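Long-range contacts in VgrG protein (Vibrio cholerae, PDB 4DTH), which carries an actin cross-linking toxin domain that binds ATP and magnesium and probably joins G-actin monomers to one another: residues A[23-28]-A[173-178]; A[48-53]-A[141-146]; A[57-62]-A[92-97]. All blocks are in the same frame, centred on the assembly; numbering follows the deposited sequence.

Interaction 1: residues A[23-28]-A[173-178]. With MG (magnesium ion), chain D; MG (magnesium ion), chain E; ATP (adenosine-5'-triphosphate), chain B.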
loop_
_atom_site.group_PDB
_atom_site.type_symbol
_atom_site.label_atom_id
_atom_site.label_comp_id
_atom_site.label_asym_id
_atom_site.label_seq_id
_atom_site.Cartn_x
_atom_site.Cartn_y
_atom_site.Cartn_z
ATOM N N SER A 23 -6.740 15.220 1.809
ATOM C CA SER A 23 -6.646 13.789 1.531
ATOM C C SER A 23 -5.942 13.490 0.220
ATOM O O SER A 23 -6.061 14.260 -0.739
ATOM C CB SER A 23 -8.007 13.111 1.589
ATOM O OG SER A 23 -8.889 13.655 0.624
ATOM N N SER A 24 -5.178 12.386 0.197
ATOM C CA SER A 24 -4.411 11.978 -0.976
ATOM C C SER A 24 -4.743 10.559 -1.423
ATOM O O SER A 24 -5.270 9.763 -0.637
ATOM C CB SER A 24 -2.921 12.094 -0.688
ATOM O OG SER A 24 -2.618 11.361 0.486
ATOM N N ILE A 25 -4.418 10.239 -2.688
ATOM C CA ILE A 25 -4.673 8.916 -3.225
ATOM C C ILE A 25 -3.534 8.459 -4.124
ATOM O O ILE A 25 -2.999 9.249 -4.901
ATOM C CB ILE A 25 -6.066 8.818 -3.925
ATOM C CG1 ILE A 25 -6.426 7.365 -4.320
ATOM C CG2 ILE A 25 -6.193 9.786 -5.116
ATOM C CD1 ILE A 25 -7.896 7.044 -4.357
ATOM N N GLY A 26 -3.202 7.186 -3.992
ATOM C CA GLY A 26 -2.229 6.492 -4.820
ATOM C C GLY A 26 -2.856 5.221 -5.342
ATOM O O GLY A 26 -3.815 4.714 -4.750
ATOM N N ILE A 27 -2.362 4.718 -6.479
ATOM C CA ILE A 27 -2.908 3.498 -7.078
ATOM C C ILE A 27 -1.785 2.525 -7.437
ATOM O O ILE A 27 -0.663 2.947 -7.717
ATOM C CB ILE A 27 -3.868 3.754 -8.284
ATOM C CG1 ILE A 27 -3.128 4.437 -9.475
ATOM C CG2 ILE A 27 -5.138 4.536 -7.861
ATOM C CD1 ILE A 27 -3.905 4.475 -10.832
ATOM N N GLU A 28 -2.102 1.229 -7.410
ATOM C CA GLU A 28 -1.202 0.129 -7.760
ATOM C C GLU A 28 -1.913 -0.661 -8.817
ATOM O O GLU A 28 -3.102 -0.960 -8.676
ATOM C CB GLU A 28 -0.880 -0.746 -6.547
ATOM C CG GLU A 28 -0.012 -0.052 -5.519
ATOM C CD GLU A 28 0.032 -0.764 -4.182
ATOM O OE1 GLU A 28 -1.030 -0.890 -3.529
ATOM O OE2 GLU A 28 1.135 -1.201 -3.789
ATOM N N GLN A 173 -5.583 -4.498 -9.214
ATOM C CA GLN A 173 -5.614 -3.118 -8.750
ATOM C C GLN A 173 -5.901 -2.881 -7.281
ATOM O O GLN A 173 -6.795 -3.503 -6.699
ATOM C CB GLN A 173 -6.609 -2.310 -9.597
ATOM C CG GLN A 173 -6.191 -2.203 -11.069
ATOM C CD GLN A 173 -7.197 -1.520 -11.964
ATOM O OE1 GLN A 173 -8.413 -1.540 -11.737
ATOM N NE2 GLN A 173 -6.706 -0.956 -13.053
ATOM N N GLN A 174 -5.172 -1.921 -6.703
ATOM C CA GLN A 174 -5.400 -1.428 -5.342
ATOM C C GLN A 174 -5.353 0.086 -5.361
ATOM O O GLN A 174 -4.814 0.685 -6.293
ATOM C CB GLN A 174 -4.347 -1.934 -4.344
ATOM C CG GLN A 174 -4.562 -3.369 -3.891
ATOM C CD GLN A 174 -3.730 -4.296 -4.717
ATOM O OE1 GLN A 174 -2.498 -4.213 -4.744
ATOM N NE2 GLN A 174 -4.391 -5.193 -5.424
ATOM N N ALA A 175 -5.912 0.703 -4.316
ATOM C CA ALA A 175 -5.851 2.136 -4.113
ATOM C C ALA A 175 -5.452 2.363 -2.666
ATOM O O ALA A 175 -5.853 1.592 -1.784
ATOM C CB ALA A 175 -7.203 2.776 -4.388
ATOM N N THR A 176 -4.645 3.405 -2.425
ATOM C CA THR A 176 -4.204 3.804 -1.094
ATOM C C THR A 176 -4.660 5.228 -0.857
ATOM O O THR A 176 -4.372 6.104 -1.673
ATOM C CB THR A 176 -2.698 3.562 -0.905
ATOM O OG1 THR A 176 -2.449 2.154 -1.017
ATOM C CG2 THR A 176 -2.180 4.061 0.445
ATOM N N VAL A 177 -5.381 5.454 0.248
ATOM C CA VAL A 177 -5.914 6.763 0.622
ATOM C C VAL A 177 -5.180 7.251 1.866
ATOM O O VAL A 177 -5.039 6.499 2.831
ATOM C CB VAL A 177 -7.459 6.700 0.833
ATOM C CG1 VAL A 177 -8.011 7.971 1.495
ATOM C CG2 VAL A 177 -8.189 6.410 -0.480
ATOM N N GLY A 178 -4.745 8.508 1.835
ATOM C CA GLY A 178 -4.105 9.149 2.975
ATOM C C GLY A 178 -4.985 10.251 3.516
ATOM O O GLY A 178 -5.483 11.065 2.738
HETATM MG MG MG D . -0.995 -3.662 -2.818
HETATM MG MG MG E . 3.507 -1.585 -4.687
HETATM P PG ATP B . 3.457 -3.223 0.864
HETATM O O1G ATP B . 1.967 -3.291 0.967
HETATM O O2G ATP B . 4.079 -2.948 2.205
HETATM O O3G ATP B . 4.048 -4.492 0.319
HETATM P PB ATP B . 5.012 -1.339 -0.664
HETATM O O1B ATP B . 6.006 -1.162 0.414
HETATM O O2B ATP B . 5.625 -2.192 -1.748
HETATM O O3B ATP B . 3.794 -2.011 -0.127
HETATM P PA ATP B . 4.313 1.403 -0.636
HETATM O O1A ATP B . 4.466 1.283 0.829
HETATM O O2A ATP B . 5.346 2.422 -1.126
HETATM O O3A ATP B . 4.590 0.084 -1.270
HETATM O "O5'" ATP B . 2.816 1.882 -0.960
HETATM C "C5'" ATP B . 2.569 2.305 -2.311
HETATM C "C4'" ATP B . 1.186 2.874 -2.488
HETATM O "O4'" ATP B . 0.971 3.967 -1.550
HETATM C "C3'" ATP B . 0.947 3.478 -3.873
HETATM O "O3'" ATP B . -0.396 3.304 -4.319
HETATM C "C2'" ATP B . 1.279 4.944 -3.636
HETATM O "O2'" ATP B . 0.788 5.818 -4.639
HETATM C "C1'" ATP B . 0.617 5.130 -2.286
HETATM N N9 ATP B . 1.000 6.324 -1.529
HETATM C C8 ATP B . 2.258 6.678 -1.121
HETATM N N7 ATP B . 2.293 7.802 -0.446
HETATM C C5 ATP B . 0.969 8.218 -0.412
HETATM C C6 ATP B . 0.328 9.332 0.165
HETATM N N6 ATP B . 0.964 10.288 0.855
HETATM N N1 ATP B . -1.014 9.426 0.024
HETATM C C2 ATP B . -1.664 8.471 -0.647
HETATM N N3 ATP B . -1.174 7.380 -1.229
HETATM C C4 ATP B . 0.162 7.307 -1.081
HETATM O O HOH W 1 -2.479 1.396 -3.700
#
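Ile-25 meets Val-177 on the closely packed face of an antiparallel strand pair, CD1 lying 3.9 Å from CG2 of the valine. The isoleucine can lean over its neighbour because CG1 runs anti to the backbone N (chi1 -172°). Ala-175 CB lies between Ile-25 CD1 and Ile-27 CG2, more loosely, at 4.3 and 4.4 Å, and six backbone hydrogen bonds tie the strands from Ser-24 to Glu-28.

The other face is polar and covered by the nucleotide. Ser-24 OG donates to N1 of the adenine over 2.6 Å, and Gly-26, lacking a side chain, lets the ribose lie on the backbone, its CA 3.1 Å from O2'. A water bridges Glu-28 OE1 (2.7 Å, the water donating), Thr-176 OG1 and ATP O3'. Beyond it, Glu-28 OE2 binds one magnesium at 2.6 Å, while Gln-174, bent at chi2 and partly exposed on the looser, solvent side, gives OE1 to the other at 2.5 Å. Carboxylate and amide planes stand 79° apart. Glu-28 belongs to both sites, with Glu-90 at the first and with Gln-174 and Glu-351 at the second.

Strand 24-30 is flanked by strand 85-97, and strand 173-180 by strand 343-352.

Interaction 2: residues A[48-53]-A[141-146]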
loop_
_atom_site.group_PDB
_atom_site.type_symbol
_atom_site.label_atom_id
_atom_site.label_comp_id
_atom_site.label_asym_id
_atom_site.label_seq_id
_atom_site.Cartn_x
_atom_site.Cartn_y
_atom_site.Cartn_z
ATOM N N TYR A 48 10.198 5.204 -14.479
ATOM C CA TYR A 48 9.018 5.999 -14.182
ATOM C C TYR A 48 8.526 6.735 -15.407
ATOM O O TYR A 48 9.259 6.892 -16.399
ATOM C CB TYR A 48 9.225 6.949 -12.971
ATOM C CG TYR A 48 10.253 8.040 -13.179
ATOM C CD1 TYR A 48 11.607 7.799 -12.965
ATOM C CD2 TYR A 48 9.866 9.334 -13.518
ATOM C CE1 TYR A 48 12.555 8.810 -13.113
ATOM C CE2 TYR A 48 10.806 10.353 -13.674
ATOM C CZ TYR A 48 12.149 10.088 -13.459
ATOM O OH TYR A 48 13.085 11.080 -13.608
ATOM N N VAL A 49 7.260 7.140 -15.354
ATOM C CA VAL A 49 6.630 7.908 -16.416
ATOM C C VAL A 49 6.266 9.251 -15.834
ATOM O O VAL A 49 5.702 9.321 -14.735
ATOM C CB VAL A 49 5.423 7.173 -17.060
ATOM C CG1 VAL A 49 4.571 8.108 -17.924
ATOM C CG2 VAL A 49 5.903 5.983 -17.883
ATOM N N LYS A 50 6.621 10.321 -16.555
ATOM C CA LYS A 50 6.299 11.671 -16.131
ATOM C C LYS A 50 5.555 12.403 -17.245
ATOM O O LYS A 50 5.572 11.962 -18.400
ATOM C CB LYS A 50 7.579 12.431 -15.698
ATOM C CG LYS A 50 8.591 12.685 -16.820
ATOM C CD LYS A 50 9.874 13.319 -16.308
ATOM C CE LYS A 50 10.827 13.609 -17.446
ATOM N NZ LYS A 50 12.156 14.080 -16.965
ATOM N N SER A 51 4.928 13.539 -16.918
ATOM C CA SER A 51 4.298 14.354 -17.952
ATOM C C SER A 51 5.449 15.095 -18.647
ATOM O O SER A 51 6.544 15.191 -18.075
ATOM C CB SER A 51 3.332 15.357 -17.329
ATOM O OG SER A 51 4.040 16.295 -16.537
ATOM N N ALA A 52 5.211 15.627 -19.856
ATOM C CA ALA A 52 6.222 16.411 -20.581
ATOM C C ALA A 52 6.663 17.639 -19.757
ATOM O O ALA A 52 7.811 18.067 -19.858
ATOM C CB ALA A 52 5.669 16.861 -21.915
ATOM N N GLN A 53 5.762 18.148 -18.897
ATOM C CA GLN A 53 5.991 19.276 -17.982
ATOM C C GLN A 53 6.962 18.915 -16.836
ATOM O O GLN A 53 7.456 19.815 -16.150
ATOM C CB GLN A 53 4.653 19.798 -17.417
ATOM C CG GLN A 53 3.749 20.494 -18.447
ATOM C CD GLN A 53 3.074 19.550 -19.424
ATOM O OE1 GLN A 53 2.477 18.529 -19.050
ATOM N NE2 GLN A 53 3.157 19.871 -20.707
ATOM N N VAL A 141 6.538 10.902 -20.914
ATOM C CA VAL A 141 7.963 10.602 -21.041
ATOM C C VAL A 141 8.329 9.434 -20.130
ATOM O O VAL A 141 8.006 9.458 -18.941
ATOM C CB VAL A 141 8.841 11.855 -20.716
ATOM C CG1 VAL A 141 10.330 11.512 -20.716
ATOM C CG2 VAL A 141 8.557 13.017 -21.664
ATOM N N ILE A 142 9.016 8.425 -20.691
ATOM C CA ILE A 142 9.531 7.297 -19.923
ATOM C C ILE A 142 10.962 7.633 -19.546
ATOM O O ILE A 142 11.750 8.024 -20.408
ATOM C CB ILE A 142 9.515 5.947 -20.720
ATOM C CG1 ILE A 142 8.096 5.524 -21.127
ATOM C CG2 ILE A 142 10.207 4.831 -19.921
ATOM C CD1 ILE A 142 8.060 4.348 -22.211
ATOM N N GLU A 143 11.299 7.439 -18.278
ATOM C CA GLU A 143 12.655 7.573 -17.769
ATOM C C GLU A 143 13.023 6.182 -17.256
ATOM O O GLU A 143 12.208 5.553 -16.576
ATOM C CB GLU A 143 12.728 8.591 -16.621
ATOM C CG GLU A 143 12.517 10.033 -17.052
ATOM C CD GLU A 143 13.700 10.728 -17.701
ATOM O OE1 GLU A 143 13.506 11.862 -18.195
ATOM O OE2 GLU A 143 14.815 10.153 -17.723
ATOM N N ILE A 144 14.212 5.678 -17.618
ATOM C CA ILE A 144 14.689 4.361 -17.184
ATOM C C ILE A 144 15.761 4.555 -16.119
ATOM O O ILE A 144 16.798 5.160 -16.395
ATOM C CB ILE A 144 15.183 3.483 -18.385
ATOM C CG1 ILE A 144 14.042 3.190 -19.399
ATOM C CG2 ILE A 144 15.886 2.189 -17.907
ATOM C CD1 ILE A 144 12.797 2.448 -18.821
ATOM N N THR A 145 15.517 4.039 -14.915
ATOM C CA THR A 145 16.456 4.177 -13.793
ATOM C C THR A 145 17.321 2.946 -13.595
ATOM O O THR A 145 18.402 3.049 -13.013
ATOM C CB THR A 145 15.745 4.661 -12.546
ATOM O OG1 THR A 145 14.761 3.697 -12.196
ATOM C CG2 THR A 145 15.112 6.038 -12.750
ATOM N N ASN A 146 16.868 1.791 -14.111
ATOM C CA ASN A 146 17.655 0.567 -14.106
ATOM C C ASN A 146 17.601 -0.041 -15.506
ATOM O O ASN A 146 16.623 -0.702 -15.866
ATOM C CB ASN A 146 17.231 -0.429 -13.022
ATOM C CG ASN A 146 18.176 -1.609 -12.893
ATOM O OD1 ASN A 146 19.156 -1.750 -13.634
ATOM N ND2 ASN A 146 17.909 -2.485 -11.946
#
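The carbonyl O of Tyr-48 takes the N-H of Glu-143 over 2.8 Å, the shortest polar bond between 48-53 and 141-146, and is also approached by the CA-H of Ile-142. Above this pair the Glu-143 side chain lies along the tyrosine ring, pointing the same way. Its CB sits over the ring face, 3.7 Å from the centroid and 19° off the normal, in a CH-pi contact, and its CG continues toward CZ. Thr-145 comes instead to the ring edge, CG2 3.8 Å from CE1 of Tyr-48.

The glutamate bends at chi2 (-78°), which turns its carboxylate toward the diagonal neighbour Lys-50. That lysine is extended beyond CG and runs alongside Val-141, with CE 3.9 Å from its CG1. At its end NZ forms a salt bridge with Glu-143 OE1 at 2.9 Å, reached from above the carboxylate plane.

On the opposite face Val-49 CG2 meets Ile-142 CG1 at 3.9 Å, and Ile-142 packs on Trp-113, Leu-114 and His-117 of helix 101-124. This is a regular antiparallel ladder of strands 45-51 and 140-144, with helix 101-124 packed on its apolar face, within an alpha-beta protein.

Interaction 3: residues A[57-62]-A[92-97]. With ATP (adenosine-5'-triphosphate), chain B.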
loop_
_atom_site.group_PDB
_atom_site.type_symbol
_atom_site.label_atom_id
_atom_site.label_comp_id
_atom_site.label_asym_id
_atom_site.label_seq_id
_atom_site.Cartn_x
_atom_site.Cartn_y
_atom_site.Cartn_z
ATOM N N LEU A 57 4.337 10.797 -12.681
ATOM C CA LEU A 57 2.987 10.215 -12.647
ATOM C C LEU A 57 2.929 8.835 -12.013
ATOM O O LEU A 57 2.062 8.584 -11.171
ATOM C CB LEU A 57 2.365 10.215 -14.053
ATOM C CG LEU A 57 2.290 11.593 -14.750
ATOM C CD1 LEU A 57 1.911 11.438 -16.205
ATOM C CD2 LEU A 57 1.320 12.557 -14.020
ATOM N N PHE A 58 3.836 7.939 -12.409
ATOM C CA PHE A 58 3.891 6.595 -11.837
ATOM C C PHE A 58 5.235 5.929 -12.011
ATOM O O PHE A 58 6.003 6.279 -12.913
ATOM C CB PHE A 58 2.748 5.694 -12.346
ATOM C CG PHE A 58 2.794 5.372 -13.821
ATOM C CD1 PHE A 58 3.521 4.283 -14.288
ATOM C CD2 PHE A 58 2.063 6.124 -14.733
ATOM C CE1 PHE A 58 3.562 3.984 -15.653
ATOM C CE2 PHE A 58 2.089 5.816 -16.094
ATOM C CZ PHE A 58 2.825 4.736 -16.546
ATOM N N MET A 59 5.502 4.939 -11.169
ATOM C CA MET A 59 6.739 4.175 -11.228
ATOM C C MET A 59 6.511 2.856 -11.948
ATOM O O MET A 59 5.430 2.275 -11.865
ATOM C CB MET A 59 7.234 3.863 -9.800
ATOM C CG MET A 59 7.624 5.077 -8.995
ATOM S SD MET A 59 8.004 4.532 -7.326
ATOM C CE MET A 59 8.427 6.047 -6.556
ATOM N N LEU A 60 7.557 2.353 -12.599
ATOM C CA LEU A 60 7.551 1.028 -13.218
ATOM C C LEU A 60 8.286 0.134 -12.237
ATOM O O LEU A 60 9.448 0.401 -11.902
ATOM C CB LEU A 60 8.278 1.055 -14.573
ATOM C CG LEU A 60 7.424 1.478 -15.771
ATOM C CD1 LEU A 60 7.274 2.977 -15.845
ATOM C CD2 LEU A 60 8.039 0.981 -17.043
ATOM N N THR A 61 7.596 -0.884 -11.716
ATOM C CA THR A 61 8.193 -1.759 -10.713
ATOM C C THR A 61 8.031 -3.233 -11.042
ATOM O O THR A 61 7.090 -3.621 -11.747
ATOM C CB THR A 61 7.583 -1.498 -9.293
ATOM O OG1 THR A 61 6.249 -2.014 -9.229
ATOM C CG2 THR A 61 7.587 -0.020 -8.875
ATOM N N LYS A 62 8.907 -4.063 -10.459
ATOM C CA LYS A 62 8.744 -5.509 -10.490
ATOM C C LYS A 62 7.808 -5.821 -9.314
ATOM O O LYS A 62 7.804 -5.097 -8.310
ATOM C CB LYS A 62 10.086 -6.264 -10.376
ATOM C CG LYS A 62 10.947 -5.939 -9.153
ATOM C CD LYS A 62 12.071 -6.964 -8.992
ATOM C CE LYS A 62 13.057 -6.533 -7.939
ATOM N NZ LYS A 62 14.042 -7.602 -7.615
ATOM N N VAL A 92 2.853 1.883 -10.256
ATOM C CA VAL A 92 2.551 2.456 -8.931
ATOM C C VAL A 92 2.536 3.974 -9.049
ATOM O O VAL A 92 3.579 4.581 -9.298
ATOM C CB VAL A 92 3.575 1.953 -7.864
ATOM C CG1 VAL A 92 3.274 2.549 -6.491
ATOM C CG2 VAL A 92 3.596 0.427 -7.787
ATOM N N SER A 93 1.362 4.595 -8.897
ATOM C CA SER A 93 1.296 6.043 -9.072
ATOM C C SER A 93 2.009 6.830 -7.986
ATOM O O SER A 93 2.140 6.354 -6.852
ATOM C CB SER A 93 -0.152 6.519 -9.184
ATOM O OG SER A 93 -0.814 6.522 -7.927
ATOM N N TYR A 94 2.466 8.039 -8.343
ATOM C CA TYR A 94 2.952 9.022 -7.380
ATOM C C TYR A 94 1.640 9.584 -6.827
ATOM O O TYR A 94 0.732 9.878 -7.618
ATOM C CB TYR A 94 3.776 10.122 -8.070
ATOM C CG TYR A 94 5.189 9.659 -8.349
ATOM C CD1 TYR A 94 5.487 8.916 -9.490
ATOM C CD2 TYR A 94 6.213 9.891 -7.436
ATOM C CE1 TYR A 94 6.776 8.452 -9.735
ATOM C CE2 TYR A 94 7.508 9.427 -7.667
ATOM C CZ TYR A 94 7.786 8.711 -8.824
ATOM O OH TYR A 94 9.051 8.233 -9.064
ATOM N N PRO A 95 1.443 9.638 -5.494
ATOM C CA PRO A 95 0.153 10.121 -4.974
ATOM C C PRO A 95 -0.202 11.527 -5.423
ATOM O O PRO A 95 0.689 12.320 -5.767
ATOM C CB PRO A 95 0.340 10.051 -3.455
ATOM C CG PRO A 95 1.846 10.148 -3.260
ATOM C CD PRO A 95 2.370 9.321 -4.387
ATOM N N CYS A 96 -1.506 11.826 -5.437
ATOM C CA CYS A 96 -2.018 13.146 -5.782
ATOM C C CYS A 96 -3.162 13.483 -4.844
ATOM O O CYS A 96 -3.596 12.625 -4.071
ATOM C CB CYS A 96 -2.446 13.219 -7.249
ATOM S SG CYS A 96 -3.854 12.160 -7.684
ATOM N N GLU A 97 -3.639 14.736 -4.881
ATOM C CA GLU A 97 -4.777 15.129 -4.065
ATOM C C GLU A 97 -6.002 14.388 -4.587
ATOM O O GLU A 97 -6.177 14.270 -5.800
ATOM C CB GLU A 97 -4.999 16.648 -4.136
ATOM C CG GLU A 97 -3.793 17.444 -3.659
ATOM C CD GLU A 97 -3.815 18.929 -3.966
ATOM O OE1 GLU A 97 -2.717 19.524 -4.049
ATOM O OE2 GLU A 97 -4.920 19.501 -4.107
HETATM P PG ATP B . 3.457 -3.223 0.864
HETATM O O1G ATP B . 1.967 -3.291 0.967
HETATM O O2G ATP B . 4.079 -2.948 2.205
HETATM O O3G ATP B . 4.048 -4.492 0.319
HETATM P PB ATP B . 5.012 -1.339 -0.664
HETATM O O1B ATP B . 6.006 -1.162 0.414
HETATM O O2B ATP B . 5.625 -2.192 -1.748
HETATM O O3B ATP B . 3.794 -2.011 -0.127
HETATM P PA ATP B . 4.313 1.403 -0.636
HETATM O O1A ATP B . 4.466 1.283 0.829
HETATM O O2A ATP B . 5.346 2.422 -1.126
HETATM O O3A ATP B . 4.590 0.084 -1.270
HETATM O "O5'" ATP B . 2.816 1.882 -0.960
HETATM C "C5'" ATP B . 2.569 2.305 -2.311
HETATM C "C4'" ATP B . 1.186 2.874 -2.488
HETATM O "O4'" ATP B . 0.971 3.967 -1.550
HETATM C "C3'" ATP B . 0.947 3.478 -3.873
HETATM O "O3'" ATP B . -0.396 3.304 -4.319
HETATM C "C2'" ATP B . 1.279 4.944 -3.636
HETATM O "O2'" ATP B . 0.788 5.818 -4.639
HETATM C "C1'" ATP B . 0.617 5.130 -2.286
HETATM N N9 ATP B . 1.000 6.324 -1.529
HETATM C C8 ATP B . 2.258 6.678 -1.121
HETATM N N7 ATP B . 2.293 7.802 -0.446
HETATM C C5 ATP B . 0.969 8.218 -0.412
HETATM C C6 ATP B . 0.328 9.332 0.165
HETATM N N6 ATP B . 0.964 10.288 0.855
HETATM N N1 ATP B . -1.014 9.426 0.024
HETATM C C2 ATP B . -1.664 8.471 -0.647
HETATM N N3 ATP B . -1.174 7.380 -1.229
HETATM C C4 ATP B . 0.162 7.307 -1.081
#
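Strand 57-62 pairs antiparallel with strand 85-97 at residues 92-93, just before its break, through three backbone hydrogen bonds, of which Met-59 N to Val-92 O is the shortest at 2.7 Å. Leu-57 and Phe-58 together face Val-49 of the adjoining strand, a classic beta bulge. Next to it Leu-57 O still accepts the N-H of Tyr-94, although the donor stands well above the carbonyl plane.

The main side-chain meeting is a Met-aromatic contact. The Met-59 and Tyr-94 side chains cross at about a right angle, the methionine fully extended beyond CG (chi2 174°), with SD 5.0 Å from the ring centroid and obliquely placed. The methyl CE comes to 3.6 Å from CZ of Tyr-94. The edge of the same ring abuts the backbone at Phe-58 N, 3.5 Å from CD1, and its hydroxyl is hydrogen-bonded to Pro-14 O. Phe-58 CB rests on Ser-93 CA, while its ring leads off to Ala-110, Met-111 and Leu-114 of helix 101-124.

Farther along, Val-92 splits its two branches: CG2 touches Thr-61, whose OG1 is hydrogen-bonded to Glu-90 O, and CG1 packs on the ribose, 3.6 Å from ATP C3'. Pro-95 packs against the adenine, CB and CG both 3.6 Å from ATP C5. Between them, ATP O2' donates a 2.6 Å hydrogen bond to the carbonyl O of Ser-93.

The three contacts follow one another across the strands, and the nucleotide lies against interactions 1 and 3, away from interaction 2. Interactions 1 and 3 have centres about 10 Å apart: residues 23-28 and 92-97 are neighbours, linked by Ile-27 N to Ser-93 OG at 2.8 Å and Ile-25 N to Cys-96 O at 2.9 Å, both probable hydrogen bonds. Interaction 2 joins interaction 3 at the bulge, where Val-49 O faces Leu-57 N and Val-49 N faces Phe-58 O, each pair 2.9 Å apart. It does not touch interaction 1, their centres being about 20 Å apart, and the Tyr-48 side chain remains about 12 Å from ATP.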